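Local coordinates for lambda phage protein with carbohydrate-binding module (Shewanella oneidensis, PDB 2A5Z) that is of unknown function but adopts a jelly-roll fold with a carbohydrate-binding module and binds magnesium ions, consistent with a role in carbohydrate recognition, at residues 149-154 with 216-221; 194-199 with 211-216; 106-111 with 225-230. All coordinates share one frame; numbering follows the deposited sequence.

Contact 1: 149-154 with 216-221; sequences DRSGLI and AAMFRA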
loop_
_atom_site.group_PDB
_atom_site.type_symbol
_atom_site.label_atom_id
_atom_site.label_comp_id
_atom_site.label_asym_id
_atom_site.label_seq_id
_atom_site.Cartn_x
_atom_site.Cartn_y
_atom_site.Cartn_z
ATOM N N ASP C 149 -18.065 14.223 18.818
ATOM C CA ASP C 149 -18.201 12.843 19.301
ATOM C C ASP C 149 -16.861 12.124 19.434
ATOM O O ASP C 149 -16.019 12.187 18.539
ATOM C CB ASP C 149 -19.110 12.038 18.365
ATOM C CG ASP C 149 -20.518 12.593 18.297
ATOM O OD1 ASP C 149 -21.318 12.284 19.202
ATOM O OD2 ASP C 149 -20.825 13.330 17.329
ATOM N N ARG C 150 -16.683 11.433 20.555
ATOM C CA ARG C 150 -15.493 10.624 20.796
ATOM C C ARG C 150 -15.692 9.702 22.001
ATOM O O ARG C 150 -16.535 9.959 22.874
ATOM C CB ARG C 150 -14.247 11.501 20.992
ATOM C CG ARG C 150 -14.390 12.529 22.097
ATOM C CD ARG C 150 -13.288 13.563 22.054
ATOM N NE ARG C 150 -13.612 14.710 22.896
ATOM C CZ ARG C 150 -14.338 15.751 22.495
ATOM N NH1 ARG C 150 -14.589 16.750 23.329
ATOM N NH2 ARG C 150 -14.816 15.791 21.262
ATOM N N SER C 151 -14.896 8.642 22.044
ATOM C CA SER C 151 -14.978 7.663 23.106
ATOM C C SER C 151 -13.665 6.868 23.174
ATOM O O SER C 151 -13.212 6.310 22.171
ATOM C CB SER C 151 -16.200 6.764 22.866
ATOM O OG SER C 151 -15.969 5.461 23.337
ATOM N N GLY C 152 -13.041 6.849 24.349
ATOM C CA GLY C 152 -11.778 6.130 24.533
ATOM C C GLY C 152 -10.894 6.848 25.530
ATOM O O GLY C 152 -11.395 7.427 26.494
ATOM N N LEU C 153 -9.580 6.793 25.328
ATOM C CA LEU C 153 -8.677 7.616 26.131
ATOM C C LEU C 153 -8.569 8.993 25.492
ATOM O O LEU C 153 -8.092 9.134 24.362
ATOM C CB LEU C 153 -7.292 6.990 26.280
ATOM C CG LEU C 153 -6.415 7.684 27.340
ATOM C CD1 LEU C 153 -6.728 7.164 28.749
ATOM C CD2 LEU C 153 -4.934 7.528 27.025
ATOM N N ILE C 154 -9.036 10.000 26.217
ATOM C CA ILE C 154 -9.025 11.368 25.731
ATOM C C ILE C 154 -7.905 12.132 26.434
ATOM O O ILE C 154 -7.691 11.971 27.629
ATOM C CB ILE C 154 -10.400 12.056 25.966
ATOM C CG1 ILE C 154 -11.509 11.313 25.206
ATOM C CG2 ILE C 154 -10.358 13.551 25.564
ATOM C CD1 ILE C 154 -12.901 11.474 25.835
ATOM N N ALA C 216 -21.305 3.041 29.854
ATOM C CA ALA C 216 -22.151 3.048 28.674
ATOM C C ALA C 216 -21.369 2.602 27.440
ATOM O O ALA C 216 -20.132 2.560 27.457
ATOM C CB ALA C 216 -22.737 4.427 28.467
ATOM N N ALA C 217 -22.098 2.274 26.372
ATOM C CA ALA C 217 -21.486 1.862 25.110
ATOM C C ALA C 217 -20.716 3.017 24.470
ATOM O O ALA C 217 -21.100 4.182 24.610
ATOM C CB ALA C 217 -22.540 1.339 24.160
HETATM N N MSE C 218 -19.633 2.682 23.767
HETATM C CA MSE C 218 -18.824 3.659 23.044
HETATM C C MSE C 218 -19.637 4.455 22.016
HETATM O O MSE C 218 -20.708 3.999 21.567
HETATM C CB MSE C 218 -17.640 2.953 22.357
HETATM C CG MSE C 218 -17.977 2.174 21.065
HETATM SE SE MSE C 218 -16.537 1.415 20.250
HETATM C CE MSE C 218 -16.216 0.062 21.374
ATOM N N PHE C 219 -19.140 5.639 21.649
ATOM C CA PHE C 219 -19.633 6.318 20.452
ATOM C C PHE C 219 -19.353 5.450 19.219
ATOM O O PHE C 219 -18.230 4.982 19.018
ATOM C CB PHE C 219 -18.993 7.707 20.249
ATOM C CG PHE C 219 -19.197 8.258 18.851
ATOM C CD1 PHE C 219 -20.482 8.562 18.387
ATOM C CD2 PHE C 219 -18.114 8.433 17.988
ATOM C CE1 PHE C 219 -20.684 9.039 17.092
ATOM C CE2 PHE C 219 -18.297 8.920 16.691
ATOM C CZ PHE C 219 -19.587 9.222 16.238
ATOM N N ARG C 220 -20.378 5.262 18.394
ATOM C CA ARG C 220 -20.255 4.466 17.189
ATOM C C ARG C 220 -21.072 5.081 16.064
ATOM O O ARG C 220 -22.213 5.465 16.267
ATOM C CB ARG C 220 -20.712 3.024 17.440
ATOM C CG ARG C 220 -20.664 2.139 16.193
ATOM C CD ARG C 220 -21.139 0.707 16.458
ATOM N NE ARG C 220 -20.118 -0.114 17.122
ATOM C CZ ARG C 220 -19.135 -0.763 16.496
ATOM N NH1 ARG C 220 -19.001 -0.698 15.179
ATOM N NH2 ARG C 220 -18.280 -1.484 17.196
ATOM N N ALA C 221 -20.457 5.186 14.890
ATOM C CA ALA C 221 -21.166 5.446 13.640
ATOM C C ALA C 221 -20.560 4.526 12.597
ATOM O O ALA C 221 -19.352 4.596 12.318
ATOM C CB ALA C 221 -21.044 6.904 13.225
#
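D149 sets its CB over the face of the F219 ring, where the loop holding 216-221 packs beside strand 150-151 of this jelly-roll fold. The evidence for a CH-pi contact is direct: D149 CB stands 3.4 Å from the centroid of the F219 ring and only 6° off its normal. The carboxylate follows the same surface, its plane 17° from that of the ring, and D149 CG comes to 3.8 Å from F219 CE1. F219 reaches this position with CG anti to its own N (chi1 164°), while D149 OD1 is held by a hydrogen bond to A167 N.

No hydrogen bond crosses between the two segments, yet their polar groups are linked through S140 on strand 140-142. Its backbone bonds to that of S151, and its hydroxyl bonds to F219 O.

A second patch of packing lies around S151. Its CB is 3.4 Å from F219 N and 3.9 Å from F219 CB. M218, a selenomethionine, takes part through the root of its side chain, because its selenium end leads off toward F189 and M191 of strand 184-191. What S151 meets there is a methylene group, with S151 OG 3.2 Å from M218 CB.

Contact 2: 194-199 with 211-216; sequences DDRFKV and SYTSTA
R196 reaches over to S214 with its guanidinium turned edge-on to the backbone carbonyl. R196 NH1 donates to S214 O over 2.8 Å, with the acceptor only 7° out of the guanidinium plane and the donor nearly along the C=O axis. D194, from the same segment, bonds the guanidinium at another edge, its OD2 accepting from R196 NE on the syn side in a salt bridge of 2.8 Å. Two bonds near its plane, from NE and NH1, thus fix the rotation of the guanidinium. D194 OD1 accepts from R196 N, closing an Asx turn.

S214 answers with its hydroxyl. OG lies between the backbone N and carbonyl carbon (chi1 77°), where it accepts from F197 N at 3.0 Å and donates to A216 O at 2.8 Å. S214 CB lies over one face of the F197 ring, 3.7 Å from the centroid and displaced toward the rim. F197 CE1 approaches the edge of the Y212 ring, 4.1 Å from Y212 CD2, and V199 CG2 packs on Y212 CB. Beside T213, the extended K198 chain runs past the threonine hydroxyl, with K198 CD 3.5 Å from T213 OG1.

Backbone bonds set the antiparallel register: V199 and Y212 form a hydrogen-bonded pair, K198 and T213 a non-hydrogen-bonded one. The arrangement is a beta hairpin at the margin of the six-stranded sheet. Strand 208-213 is outermost within the chain, with Y212 OH bonded to E172, while strand 197-203 pairs on its other side with strand 184-191, where the F197 and F189 rings meet nearly parallel.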
loop_
_atom_site.group_PDB
_atom_site.type_symbol
_atom_site.label_atom_id
_atom_site.label_comp_id
_atom_site.label_asym_id
_atom_site.label_seq_id
_atom_site.Cartn_x
_atom_site.Cartn_y
_atom_site.Cartn_z
ATOM N N ASP C 194 -20.301 -6.051 24.485
ATOM C CA ASP C 194 -21.518 -5.237 24.597
ATOM C C ASP C 194 -21.332 -3.800 24.067
ATOM O O ASP C 194 -22.195 -2.941 24.262
ATOM C CB ASP C 194 -22.022 -5.220 26.043
ATOM C CG ASP C 194 -20.972 -4.703 27.035
ATOM O OD1 ASP C 194 -19.841 -4.363 26.619
ATOM O OD2 ASP C 194 -21.279 -4.645 28.245
ATOM N N ASP C 195 -20.202 -3.566 23.400
ATOM C CA ASP C 195 -19.837 -2.279 22.778
ATOM C C ASP C 195 -19.384 -1.219 23.779
ATOM O O ASP C 195 -19.189 -0.059 23.422
ATOM C CB ASP C 195 -20.917 -1.738 21.817
ATOM C CG ASP C 195 -20.320 -1.161 20.518
ATOM O OD1 ASP C 195 -19.157 -1.480 20.174
ATOM O OD2 ASP C 195 -21.028 -0.397 19.822
ATOM N N ARG C 196 -19.205 -1.627 25.031
ATOM C CA ARG C 196 -18.478 -0.817 25.989
ATOM C C ARG C 196 -17.008 -0.914 25.612
ATOM O O ARG C 196 -16.651 -1.657 24.697
ATOM C CB ARG C 196 -18.703 -1.316 27.414
ATOM C CG ARG C 196 -20.136 -1.176 27.916
ATOM C CD ARG C 196 -20.245 -1.493 29.412
ATOM N NE ARG C 196 -19.812 -2.849 29.741
ATOM C CZ ARG C 196 -18.865 -3.157 30.625
ATOM N NH1 ARG C 196 -18.231 -2.212 31.316
ATOM N NH2 ARG C 196 -18.565 -4.425 30.840
ATOM N N PHE C 197 -16.159 -0.160 26.302
ATOM C CA PHE C 197 -14.725 -0.183 26.028
ATOM C C PHE C 197 -13.894 -0.112 27.301
ATOM O O PHE C 197 -14.353 0.367 28.347
ATOM C CB PHE C 197 -14.333 0.954 25.079
ATOM C CG PHE C 197 -14.446 2.331 25.690
ATOM C CD1 PHE C 197 -13.403 2.869 26.437
ATOM C CD2 PHE C 197 -15.600 3.092 25.519
ATOM C CE1 PHE C 197 -13.505 4.129 27.004
ATOM C CE2 PHE C 197 -15.698 4.360 26.077
ATOM C CZ PHE C 197 -14.651 4.876 26.823
ATOM N N LYS C 198 -12.666 -0.600 27.196
ATOM C CA LYS C 198 -11.663 -0.410 28.223
ATOM C C LYS C 198 -10.449 0.231 27.575
ATOM O O LYS C 198 -10.016 -0.203 26.502
ATOM C CB LYS C 198 -11.294 -1.749 28.871
ATOM C CG LYS C 198 -10.215 -1.653 29.949
ATOM C CD LYS C 198 -10.116 -2.935 30.755
ATOM C CE LYS C 198 -9.286 -2.691 32.011
ATOM N NZ LYS C 198 -9.496 -3.738 33.052
ATOM N N VAL C 199 -9.929 1.287 28.199
ATOM C CA VAL C 199 -8.655 1.881 27.776
ATOM C C VAL C 199 -7.612 1.739 28.871
ATOM O O VAL C 199 -7.918 1.881 30.060
ATOM C CB VAL C 199 -8.751 3.385 27.355
ATOM C CG1 VAL C 199 -9.390 3.519 25.978
ATOM C CG2 VAL C 199 -9.493 4.213 28.395
ATOM N N SER C 211 -6.079 2.920 33.897
ATOM C CA SER C 211 -7.095 2.265 33.064
ATOM C C SER C 211 -8.505 2.756 33.388
ATOM O O SER C 211 -8.792 3.177 34.511
ATOM C CB SER C 211 -7.016 0.735 33.151
ATOM O OG SER C 211 -7.678 0.262 34.309
ATOM N N TYR C 212 -9.372 2.700 32.383
ATOM C CA TYR C 212 -10.778 3.063 32.534
ATOM C C TYR C 212 -11.631 2.084 31.739
ATOM O O TYR C 212 -11.319 1.802 30.589
ATOM C CB TYR C 212 -11.015 4.488 32.026
ATOM C CG TYR C 212 -12.450 4.947 32.122
ATOM C CD1 TYR C 212 -12.953 5.448 33.316
ATOM C CD2 TYR C 212 -13.304 4.889 31.014
ATOM C CE1 TYR C 212 -14.272 5.870 33.423
ATOM C CE2 TYR C 212 -14.632 5.321 31.109
ATOM C CZ TYR C 212 -15.100 5.809 32.327
ATOM O OH TYR C 212 -16.400 6.244 32.461
ATOM N N THR C 213 -12.686 1.564 32.368
ATOM C CA THR C 213 -13.704 0.759 31.688
ATOM C C THR C 213 -15.024 1.531 31.676
ATOM O O THR C 213 -15.519 1.950 32.725
ATOM C CB THR C 213 -13.913 -0.619 32.378
ATOM O OG1 THR C 213 -12.658 -1.289 32.491
ATOM C CG2 THR C 213 -14.854 -1.506 31.562
ATOM N N SER C 214 -15.593 1.717 30.489
ATOM C CA SER C 214 -16.829 2.485 30.354
ATOM C C SER C 214 -18.051 1.807 31.002
ATOM O O SER C 214 -18.094 0.583 31.154
ATOM C CB SER C 214 -17.095 2.825 28.882
ATOM O OG SER C 214 -17.611 1.714 28.170
ATOM N N THR C 215 -19.023 2.625 31.400
ATOM C CA THR C 215 -20.315 2.149 31.878
ATOM C C THR C 215 -21.258 2.007 30.687
ATOM O O THR C 215 -21.915 0.979 30.524
ATOM C CB THR C 215 -20.916 3.107 32.943
ATOM O OG1 THR C 215 -20.091 3.097 34.117
ATOM C CG2 THR C 215 -22.329 2.683 33.339
ATOM N N ALA C 216 -21.305 3.041 29.854
ATOM C CA ALA C 216 -22.151 3.048 28.674
ATOM C C ALA C 216 -21.369 2.602 27.440
ATOM O O ALA C 216 -20.132 2.560 27.457
ATOM C CB ALA C 216 -22.737 4.427 28.467
#

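Contact 3: 106-111 with 225-230; sequences GMLMAI and TAHIGF
M107 O is approached by three groups of H227 and I228. I228 N donates to it over 2.8 Å, H227 CA makes a CA-H...O contact at 3.3 Å, and the imidazole of H227 turns one face to it. The pattern is an antiparallel strand pairing in the jelly-roll, where the end of strand 102-107 meets strand 226-228. The return bond, M107 N to I228 O at 3.0 Å, completes a hydrogen-bonded pair, and the donor here is tilted 23° from the carbonyl plane. Next along, G106 and G229 form a non-hydrogen-bonded pair whose CA atoms are 4.2 Å apart; neither residue has a side chain to place between the two backbones. At G229 the chain turns a corner, so that F230 goes on into a different strand, pairing by backbone bonds with A105.

H227 carries much of the side-chain contact. Its ring lies with one face against the M107-L108 peptide: L108 N stands over the centre of the face, while M107 O is offset toward the rim. The ring is held from both nitrogens. ND1 donates to A226 O within its own strand at 2.7 Å, with the acceptor 11° out of the ring plane, and NE2 is hydrogen-bonded to S69 OG. L108 CD2 closes on H227 CE1, 3.5 Å away. H58 of the second subunit meets the same imidazole edge-to-face, and M56 of that subunit packs on M107, so the buried pairing adjoins the subunit interface.

M109, like M107 a selenomethionine, extends to SE, which packs on A226 CB, before the chain bends and takes CE away from it. I228 has CG1 anti to N (chi1 -175°), which turns CG2 to M109: the two side chains cross at about a right angle, closest at M109 CG to I228 CG2, 4.0 Å.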
loop_
_atom_site.group_PDB
_atom_site.type_symbol
_atom_site.label_atom_id
_atom_site.label_comp_id
_atom_site.label_asym_id
_atom_site.label_seq_id
_atom_site.Cartn_x
_atom_site.Cartn_y
_atom_site.Cartn_z
ATOM N N GLY C 106 -6.650 5.820 11.419
ATOM C CA GLY C 106 -7.765 4.989 11.834
ATOM C C GLY C 106 -8.384 4.117 10.767
ATOM O O GLY C 106 -7.926 4.090 9.615
HETATM N N MSE C 107 -9.419 3.386 11.183
HETATM C CA MSE C 107 -10.208 2.505 10.304
HETATM C C MSE C 107 -11.710 2.747 10.517
HETATM O O MSE C 107 -12.117 3.375 11.508
HETATM C CB MSE C 107 -9.840 1.023 10.532
HETATM C CG MSE C 107 -8.400 0.635 10.077
HETATM SE SE MSE C 107 -8.025 -1.134 10.063
HETATM C CE MSE C 107 -8.923 -1.621 8.583
ATOM N N LEU C 108 -12.528 2.261 9.585
ATOM C CA LEU C 108 -13.989 2.356 9.690
ATOM C C LEU C 108 -14.537 1.417 10.766
ATOM O O LEU C 108 -14.029 0.306 10.950
ATOM C CB LEU C 108 -14.653 2.026 8.342
ATOM C CG LEU C 108 -14.384 2.981 7.178
ATOM C CD1 LEU C 108 -14.638 2.292 5.825
ATOM C CD2 LEU C 108 -15.183 4.286 7.306
HETATM N N MSE C 109 -15.590 1.858 11.452
HETATM C CA MSE C 109 -16.199 1.063 12.530
HETATM C C MSE C 109 -17.089 -0.072 12.026
HETATM O O MSE C 109 -17.231 -1.098 12.711
HETATM C CB MSE C 109 -16.961 1.976 13.501
HETATM C CG MSE C 109 -16.065 3.091 14.096
HETATM SE SE MSE C 109 -16.765 4.076 15.444
HETATM C CE MSE C 109 -16.862 2.782 16.685
ATOM N N ALA C 110 -17.660 0.095 10.830
ATOM C CA ALA C 110 -18.595 -0.886 10.252
ATOM C C ALA C 110 -18.028 -2.300 10.172
ATOM O O ALA C 110 -18.758 -3.281 10.301
ATOM C CB ALA C 110 -19.065 -0.432 8.867
ATOM N N ILE C 111 -16.717 -2.388 9.965
ATOM C CA ILE C 111 -16.046 -3.673 9.817
ATOM C C ILE C 111 -15.614 -4.272 11.158
ATOM O O ILE C 111 -15.134 -5.402 11.214
ATOM C CB ILE C 111 -14.834 -3.571 8.839
ATOM C CG1 ILE C 111 -13.773 -2.609 9.378
ATOM C CG2 ILE C 111 -15.310 -3.165 7.426
ATOM C CD1 ILE C 111 -12.424 -2.722 8.684
ATOM N N THR C 225 -18.531 9.078 8.521
ATOM C CA THR C 225 -18.514 10.260 9.405
ATOM C C THR C 225 -17.645 10.013 10.640
ATOM O O THR C 225 -17.281 10.958 11.361
ATOM C CB THR C 225 -19.933 10.700 9.886
ATOM O OG1 THR C 225 -20.450 9.735 10.812
ATOM C CG2 THR C 225 -20.888 10.856 8.716
ATOM N N ALA C 226 -17.317 8.746 10.888
ATOM C CA ALA C 226 -16.492 8.390 12.037
ATOM C C ALA C 226 -15.336 7.471 11.634
ATOM O O ALA C 226 -15.334 6.913 10.541
ATOM C CB ALA C 226 -17.347 7.744 13.119
ATOM N N HIS C 227 -14.346 7.354 12.520
ATOM C CA HIS C 227 -13.267 6.380 12.399
ATOM C C HIS C 227 -12.887 5.932 13.803
ATOM O O HIS C 227 -13.251 6.593 14.780
ATOM C CB HIS C 227 -12.044 7.004 11.719
ATOM C CG HIS C 227 -11.863 6.611 10.285
ATOM N ND1 HIS C 227 -12.889 6.638 9.364
ATOM C CD2 HIS C 227 -10.759 6.215 9.605
ATOM C CE1 HIS C 227 -12.429 6.266 8.182
ATOM N NE2 HIS C 227 -11.141 6.000 8.302
ATOM N N ILE C 228 -12.169 4.817 13.903
ATOM C CA ILE C 228 -11.623 4.349 15.182
ATOM C C ILE C 228 -10.093 4.217 15.094
ATOM O O ILE C 228 -9.568 3.661 14.131
ATOM C CB ILE C 228 -12.345 3.042 15.703
ATOM C CG1 ILE C 228 -11.844 2.641 17.102
ATOM C CG2 ILE C 228 -12.287 1.876 14.670
ATOM C CD1 ILE C 228 -12.818 1.747 17.879
ATOM N N GLY C 229 -9.383 4.776 16.075
ATOM C CA GLY C 229 -7.926 4.756 16.066
ATOM C C GLY C 229 -7.302 5.883 16.874
ATOM O O GLY C 229 -7.604 6.051 18.054
ATOM N N PHE C 230 -6.436 6.656 16.224
ATOM C CA PHE C 230 -5.735 7.777 16.848
ATOM C C PHE C 230 -6.087 9.062 16.117
ATOM O O PHE C 230 -6.026 9.118 14.885
ATOM C CB PHE C 230 -4.215 7.536 16.792
ATOM C CG PHE C 230 -3.370 8.762 17.080
ATOM C CD1 PHE C 230 -3.035 9.106 18.384
ATOM C CD2 PHE C 230 -2.889 9.557 16.035
ATOM C CE1 PHE C 230 -2.241 10.231 18.651
ATOM C CE2 PHE C 230 -2.085 10.691 16.297
ATOM C CZ PHE C 230 -1.764 11.018 17.610
#

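Contact 3 is wholly buried, whereas contacts 1 and 2 mix buried and more exposed residues. Contacts 1 and 3 reach the branched sheet, while contact 2 belongs to the six-stranded one. Their chemistry differs: contact 1 has no hydrogen bond between its segments, contact 2 combines hairpin bonds with an R196-D194 salt bridge and the K198 chain at its exposed margin, and contact 3 has backbone pairing with a histidine ring face packed against it. The loop 216-221 ties them together: the backbone O of D195 probably accepts from M218 N, its carboxylate OD2 forms a salt bridge with R220 NE, and R220 NH1 probably bonds M109 O. Contacts 2 and 3, centres about 17 Å apart, do not touch.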